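Local coordinates for repressor protein C2 (Enterobacteria phage P22, PDB 2R1J) that keeps the phage dormant in its host's chromosome by binding the OR and OL operators and blocking transcription of the genes for lytic development, at residues Lys26-Ser31 against Ser54-Cys59; Asn49-Ser54 against Cys59-Leu64. All blocks are in the same frame, centred on the assembly; numbering follows the deposited sequence.

Interaction 1. Residues Lys26-Ser31 against Ser54-Cys59; sequences KMVGVS and SKALQC. With nucleotides of chain A.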
loop_
_atom_site.group_PDB
_atom_site.type_symbol
_atom_site.label_atom_id
_atom_site.label_comp_id
_atom_site.label_asym_id
_atom_site.label_seq_id
_atom_site.Cartn_x
_atom_site.Cartn_y
_atom_site.Cartn_z
ATOM N N LYS C 26 11.651 -12.887 -2.915
ATOM C CA LYS C 26 12.423 -13.072 -1.690
ATOM C C LYS C 26 12.689 -11.732 -1.013
ATOM O O LYS C 26 12.632 -11.614 0.215
ATOM C CB LYS C 26 13.763 -13.763 -2.011
ATOM C CG LYS C 26 14.618 -14.061 -0.788
ATOM C CD LYS C 26 14.012 -15.152 0.066
ATOM C CE LYS C 26 14.734 -15.263 1.411
ATOM N NZ LYS C 26 14.058 -16.240 2.318
ATOM N N MET C 27 12.984 -10.717 -1.816
ATOM C CA MET C 27 13.243 -9.377 -1.309
ATOM C C MET C 27 12.005 -8.744 -0.654
ATOM O O MET C 27 12.114 -8.051 0.357
ATOM C CB MET C 27 13.707 -8.470 -2.445
ATOM C CG MET C 27 15.095 -8.774 -3.020
ATOM S SD MET C 27 15.377 -7.715 -4.499
ATOM C CE MET C 27 15.892 -6.214 -3.676
ATOM N N VAL C 28 10.837 -8.981 -1.253
ATOM C CA VAL C 28 9.554 -8.431 -0.772
ATOM C C VAL C 28 8.902 -9.272 0.321
ATOM O O VAL C 28 8.204 -8.735 1.187
ATOM C CB VAL C 28 8.566 -8.300 -1.965
ATOM C CG1 VAL C 28 7.182 -7.820 -1.503
ATOM C CG2 VAL C 28 9.166 -7.348 -2.996
ATOM N N GLY C 29 9.123 -10.575 0.283
ATOM C CA GLY C 29 8.521 -11.451 1.272
ATOM C C GLY C 29 7.282 -12.165 0.752
ATOM O O GLY C 29 6.371 -12.476 1.524
ATOM N N VAL C 30 7.233 -12.401 -0.560
ATOM C CA VAL C 30 6.123 -13.123 -1.175
ATOM C C VAL C 30 6.687 -14.143 -2.139
ATOM O O VAL C 30 7.890 -14.166 -2.383
ATOM C CB VAL C 30 5.166 -12.202 -1.964
ATOM C CG1 VAL C 30 4.529 -11.187 -1.003
ATOM C CG2 VAL C 30 5.894 -11.465 -3.082
ATOM N N SER C 31 5.812 -14.973 -2.690
ATOM C CA SER C 31 6.232 -15.993 -3.637
ATOM C C SER C 31 6.492 -15.398 -5.009
ATOM O O SER C 31 6.089 -14.282 -5.321
ATOM C CB SER C 31 5.146 -17.057 -3.776
ATOM O OG SER C 31 3.975 -16.531 -4.375
ATOM N N SER C 54 8.061 -1.329 -3.408
ATOM C CA SER C 54 8.613 -0.040 -3.819
ATOM C C SER C 54 10.074 0.065 -3.352
ATOM O O SER C 54 10.920 0.589 -4.075
ATOM C CB SER C 54 7.779 1.106 -3.243
ATOM O OG SER C 54 7.873 1.162 -1.835
ATOM N N LYS C 55 10.372 -0.426 -2.156
ATOM C CA LYS C 55 11.750 -0.369 -1.662
ATOM C C LYS C 55 12.651 -1.299 -2.484
ATOM O O LYS C 55 13.739 -0.898 -2.920
ATOM C CB LYS C 55 11.805 -0.736 -0.183
ATOM C CG LYS C 55 11.181 0.323 0.681
ATOM C CD LYS C 55 11.114 -0.082 2.122
ATOM C CE LYS C 55 10.476 1.039 2.926
ATOM N NZ LYS C 55 9.161 1.463 2.327
ATOM N N ALA C 56 12.204 -2.526 -2.719
ATOM C CA ALA C 56 12.992 -3.478 -3.510
ATOM C C ALA C 56 13.273 -2.970 -4.920
ATOM O O ALA C 56 14.352 -3.220 -5.470
ATOM C CB ALA C 56 12.270 -4.836 -3.580
ATOM N N LEU C 57 12.320 -2.250 -5.508
ATOM C CA LEU C 57 12.485 -1.728 -6.864
ATOM C C LEU C 57 13.069 -0.320 -6.894
ATOM O O LEU C 57 13.186 0.271 -7.952
ATOM C CB LEU C 57 11.155 -1.738 -7.616
ATOM C CG LEU C 57 10.507 -3.112 -7.825
ATOM C CD1 LEU C 57 9.175 -2.948 -8.580
ATOM C CD2 LEU C 57 11.454 -4.016 -8.608
ATOM N N GLN C 58 13.389 0.217 -5.726
ATOM C CA GLN C 58 13.998 1.544 -5.610
ATOM C C GLN C 58 13.167 2.688 -6.185
ATOM O O GLN C 58 13.684 3.563 -6.877
ATOM C CB GLN C 58 15.385 1.517 -6.268
ATOM C CG GLN C 58 16.208 0.331 -5.813
ATOM C CD GLN C 58 17.572 0.240 -6.474
ATOM O OE1 GLN C 58 18.306 -0.720 -6.253
ATOM N NE2 GLN C 58 17.918 1.237 -7.280
ATOM N N CYS C 59 11.873 2.701 -5.889
ATOM C CA CYS C 59 11.026 3.763 -6.391
ATOM C C CYS C 59 9.916 4.039 -5.388
ATOM O O CYS C 59 9.840 3.393 -4.346
ATOM C CB CYS C 59 10.436 3.368 -7.740
ATOM S SG CYS C 59 9.361 1.899 -7.689
ATOM P P DT A 14 2.614 -15.533 -0.877
ATOM O OP1 DT A 14 3.668 -15.229 0.111
ATOM O OP2 DT A 14 2.822 -15.246 -2.309
ATOM O "O5'" DT A 14 2.189 -17.048 -0.683
ATOM C "C5'" DT A 14 1.657 -17.462 0.575
ATOM C "C4'" DT A 14 1.267 -18.916 0.509
ATOM O "O4'" DT A 14 0.073 -19.040 -0.297
ATOM C "C3'" DT A 14 2.354 -19.727 -0.190
ATOM O "O3'" DT A 14 2.767 -20.880 0.518
ATOM C "C2'" DT A 14 1.754 -20.125 -1.517
ATOM C "C1'" DT A 14 0.256 -20.007 -1.326
ATOM N N1 DT A 14 -0.356 -19.474 -2.557
ATOM C C2 DT A 14 -1.363 -20.168 -3.186
ATOM O O2 DT A 14 -1.784 -21.246 -2.792
ATOM N N3 DT A 14 -1.855 -19.566 -4.309
ATOM C C4 DT A 14 -1.425 -18.392 -4.872
ATOM O O4 DT A 14 -1.962 -17.980 -5.889
ATOM C C5 DT A 14 -0.337 -17.728 -4.178
ATOM C C7 DT A 14 0.242 -16.467 -4.746
ATOM C C6 DT A 14 0.118 -18.283 -3.063
#

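Interaction 2. Residues Asn49-Ser54 against Cys59-Leu64; sequences NLLALS and CSPDYL. With nucleotides of chain A.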
loop_
_atom_site.group_PDB
_atom_site.type_symbol
_atom_site.label_atom_id
_atom_site.label_comp_id
_atom_site.label_asym_id
_atom_site.label_seq_id
_atom_site.Cartn_x
_atom_site.Cartn_y
_atom_site.Cartn_z
ATOM N N ASN C 49 2.783 -5.107 1.270
ATOM C CA ASN C 49 3.545 -5.600 0.144
ATOM C C ASN C 49 3.885 -4.501 -0.869
ATOM O O ASN C 49 4.977 -4.531 -1.461
ATOM C CB ASN C 49 2.821 -6.766 -0.520
ATOM C CG ASN C 49 2.835 -8.026 0.341
ATOM O OD1 ASN C 49 3.695 -8.189 1.231
ATOM N ND2 ASN C 49 1.901 -8.936 0.084
ATOM N N LEU C 50 2.986 -3.545 -1.089
ATOM C CA LEU C 50 3.304 -2.479 -2.025
ATOM C C LEU C 50 4.487 -1.675 -1.486
ATOM O O LEU C 50 5.394 -1.314 -2.246
ATOM C CB LEU C 50 2.102 -1.546 -2.260
ATOM C CG LEU C 50 2.348 -0.295 -3.128
ATOM C CD1 LEU C 50 2.748 -0.656 -4.556
ATOM C CD2 LEU C 50 1.060 0.519 -3.115
ATOM N N LEU C 51 4.491 -1.387 -0.195
ATOM C CA LEU C 51 5.606 -0.618 0.353
ATOM C C LEU C 51 6.914 -1.403 0.230
ATOM O O LEU C 51 7.938 -0.850 -0.194
ATOM C CB LEU C 51 5.310 -0.228 1.792
ATOM C CG LEU C 51 4.672 1.164 1.904
ATOM C CD1 LEU C 51 5.759 2.209 1.571
ATOM C CD2 LEU C 51 3.509 1.337 0.948
ATOM N N ALA C 52 6.895 -2.694 0.553
ATOM C CA ALA C 52 8.122 -3.492 0.442
ATOM C C ALA C 52 8.593 -3.603 -1.006
ATOM O O ALA C 52 9.802 -3.633 -1.280
ATOM C CB ALA C 52 7.902 -4.897 1.054
ATOM N N LEU C 53 7.638 -3.669 -1.929
ATOM C CA LEU C 53 7.931 -3.765 -3.344
ATOM C C LEU C 53 8.597 -2.464 -3.834
ATOM O O LEU C 53 9.592 -2.500 -4.574
ATOM C CB LEU C 53 6.632 -4.013 -4.118
ATOM C CG LEU C 53 6.719 -4.047 -5.647
ATOM C CD1 LEU C 53 7.565 -5.246 -6.092
ATOM C CD2 LEU C 53 5.300 -4.149 -6.237
ATOM N N SER C 54 8.061 -1.329 -3.408
ATOM C CA SER C 54 8.613 -0.040 -3.819
ATOM C C SER C 54 10.074 0.065 -3.352
ATOM O O SER C 54 10.920 0.589 -4.075
ATOM C CB SER C 54 7.779 1.106 -3.243
ATOM O OG SER C 54 7.873 1.162 -1.835
ATOM N N CYS C 59 11.873 2.701 -5.889
ATOM C CA CYS C 59 11.026 3.763 -6.391
ATOM C C CYS C 59 9.916 4.039 -5.388
ATOM O O CYS C 59 9.840 3.393 -4.346
ATOM C CB CYS C 59 10.436 3.368 -7.740
ATOM S SG CYS C 59 9.361 1.899 -7.689
ATOM N N SER C 60 9.047 4.993 -5.687
ATOM C CA SER C 60 7.972 5.290 -4.751
ATOM C C SER C 60 6.736 4.445 -5.060
ATOM O O SER C 60 6.550 3.976 -6.183
ATOM C CB SER C 60 7.591 6.772 -4.819
ATOM O OG SER C 60 6.864 7.041 -6.004
ATOM N N PRO C 61 5.885 4.227 -4.049
ATOM C CA PRO C 61 4.657 3.442 -4.249
ATOM C C PRO C 61 3.770 4.182 -5.266
ATOM O O PRO C 61 3.059 3.575 -6.057
ATOM C CB PRO C 61 4.003 3.446 -2.864
ATOM C CG PRO C 61 5.130 3.654 -1.918
ATOM C CD PRO C 61 6.035 4.636 -2.643
ATOM N N ASP C 62 3.800 5.510 -5.197
ATOM C CA ASP C 62 3.023 6.351 -6.098
ATOM C C ASP C 62 3.411 6.114 -7.551
ATOM O O ASP C 62 2.553 6.077 -8.427
ATOM C CB ASP C 62 3.253 7.802 -5.737
ATOM C CG ASP C 62 2.978 8.068 -4.281
ATOM O OD1 ASP C 62 1.800 8.344 -3.969
ATOM O OD2 ASP C 62 3.932 7.960 -3.455
ATOM N N TYR C 63 4.709 5.963 -7.815
ATOM C CA TYR C 63 5.128 5.714 -9.184
ATOM C C TYR C 63 4.550 4.396 -9.680
ATOM O O TYR C 63 4.042 4.313 -10.791
ATOM C CB TYR C 63 6.662 5.688 -9.304
ATOM C CG TYR C 63 7.122 5.142 -10.639
ATOM C CD1 TYR C 63 6.938 5.871 -11.826
ATOM C CD2 TYR C 63 7.655 3.864 -10.734
ATOM C CE1 TYR C 63 7.274 5.320 -13.074
ATOM C CE2 TYR C 63 7.989 3.308 -11.966
ATOM C CZ TYR C 63 7.795 4.040 -13.131
ATOM O OH TYR C 63 8.108 3.474 -14.347
ATOM N N LEU C 64 4.635 3.346 -8.865
ATOM C CA LEU C 64 4.085 2.064 -9.284
ATOM C C LEU C 64 2.581 2.156 -9.514
ATOM O O LEU C 64 2.074 1.702 -10.530
ATOM C CB LEU C 64 4.371 0.971 -8.234
ATOM C CG LEU C 64 5.853 0.604 -8.079
ATOM C CD1 LEU C 64 6.029 -0.454 -6.989
ATOM C CD2 LEU C 64 6.375 0.094 -9.409
ATOM P P DC A 13 -0.959 -9.583 -2.245
ATOM O OP1 DC A 13 -0.174 -8.454 -1.745
ATOM O OP2 DC A 13 -0.753 -10.099 -3.616
ATOM O "O5'" DC A 13 -0.608 -10.770 -1.263
ATOM C "C5'" DC A 13 0.050 -11.938 -1.722
ATOM C "C4'" DC A 13 -0.463 -13.132 -0.953
ATOM O "O4'" DC A 13 -1.829 -13.380 -1.397
ATOM C "C3'" DC A 13 0.309 -14.402 -1.308
ATOM O "O3'" DC A 13 1.316 -14.718 -0.376
ATOM C "C2'" DC A 13 -0.741 -15.497 -1.373
ATOM C "C1'" DC A 13 -2.087 -14.784 -1.416
ATOM N N1 DC A 13 -2.791 -15.115 -2.674
ATOM C C2 DC A 13 -3.566 -16.280 -2.711
ATOM O O2 DC A 13 -3.547 -17.015 -1.736
ATOM N N3 DC A 13 -4.278 -16.579 -3.817
ATOM C C4 DC A 13 -4.215 -15.788 -4.890
ATOM N N4 DC A 13 -4.973 -16.106 -5.955
ATOM C C5 DC A 13 -3.386 -14.624 -4.911
ATOM C C6 DC A 13 -2.708 -14.318 -3.784
#

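Interaction 1. Residues Lys26-Ser31 against Ser54-Cys59
With chi1 at -69° and chi2 extended, the Met27 side chain runs out from helix 21-28, and the bend at chi3 (82°) then turns its CE back over Ala56. That methyl carbon stops 3.9 Å from Ala56 CB, near the Ala56 carbonyl oxygen as well. Val28 reaches the same alanine with one branch: its CG2 lies 4.0 Å from Ala56 CB. The alanine methyl, which points toward helix 21-28, is therefore touched by two side chains, and the CA atoms of Met27 and Ala56 lie 6.3 Å apart, consistent with a close approach at a small residue. The contact is purely apolar and small, burying 120 Å² in all.

Both helices end here. Gly29 leaves helix 21-28 with positive phi, at the turn of the helix-turn-helix motif, and Gln58 closes helix 47-56 in a Schellman motif, with Gln58 N bonded to Lys55 O and Cys59 N to Ser54 O. Beyond the turn, Ser31 grips one phosphate oxygen of the operator twice: its N donates to OP2 of DT14 of chain A (3.0 Å, N-H...O angle 163°), and its OG donates to that same OP2 at 2.7 Å. Ser31 is also the N-cap of helix 32-39, so the backbone is anchored where the recognition helix starts. Val28 packs further on Ala52 and Leu53 of helix 47-56 and on Trp38 of helix 32-39, while Leu57 and Gln58 lie against Arg13 of helix 6-17.

Interaction 2. Residues Asn49-Ser54 against Cys59-Leu64
The Cys59 carbonyl oxygen comes within 3.3 Å of Ser54 CB where the last two helices meet in the N-terminal, DNA-binding Cro/C1-type helix-turn-helix domain of the longer repressor. The contact is a buried one in which 313 Å² is covered, and the backbone bond from Cys59 to Ser54 marks its start. Next, Ser60 is the N-cap of helix 61-66: its OG accepts from Tyr63 N at 3.0 Å, and its carbonyl carbon rests against Ser54 CB.

Pro61, in the first turn, lays its ring across three side chains. Its CG meets Leu51 CD1 at 3.8 Å and lies close to Ser54 OG, while its CB faces Leu50 CG. The Pro61 and Leu51 side chains cross at a slant, and Leu51 of the second subunit also packs on Pro61. Asp62 turns away from helix 47-56, and its OD1 forms a salt bridge with Lys55 NZ of the second subunit, so this edge of the contact belongs to the dimer interface.

Leu64 completes the inward face. Its CG stands anti to its own carbonyl carbon (chi1 -67°), and CD1 lies against Leu53 CD2 at 3.8 Å while also reaching Leu50 CD1 and Ser54 CA, both 4.1 Å from it. The Leu50 and Leu64 side chains slip past each other in opposite directions. Met6 and Ile10 of helix 6-17 also touch Leu64. At the far end of the first segment, Asn49 ND2 donates to OP1 of DC13 of chain A at 2.8 Å and 171°. Ser54 OG, beside the proline ring, donates to Leu51 O at 2.6 Å, the hydroxyl 23° from the carbonyl plane.

After helix 6-17 the chain reaches 26-31 at the end of helix 21-28, then runs by way of helix 32-39 to 49-54 on helix 47-56. Interaction 1 closes a loop of 22 residues when 54-59 returns to 26-31; interaction 2 closes a short turn of four residues as 59-64 folds back on 49-54. Their segments alternate along the chain, so the contacts cross, and they share Ser54 and Cys59. Helix 47-56 is common to both, joining the helix-turn-helix unit to helix 61-66. The two contacts also meet directly: Val28 CG2 lies 3.8 Å from Leu53 CA, and Val30, next to the DT14-bound Ser31, touches Asn49, which binds the DC13 phosphate of chain A.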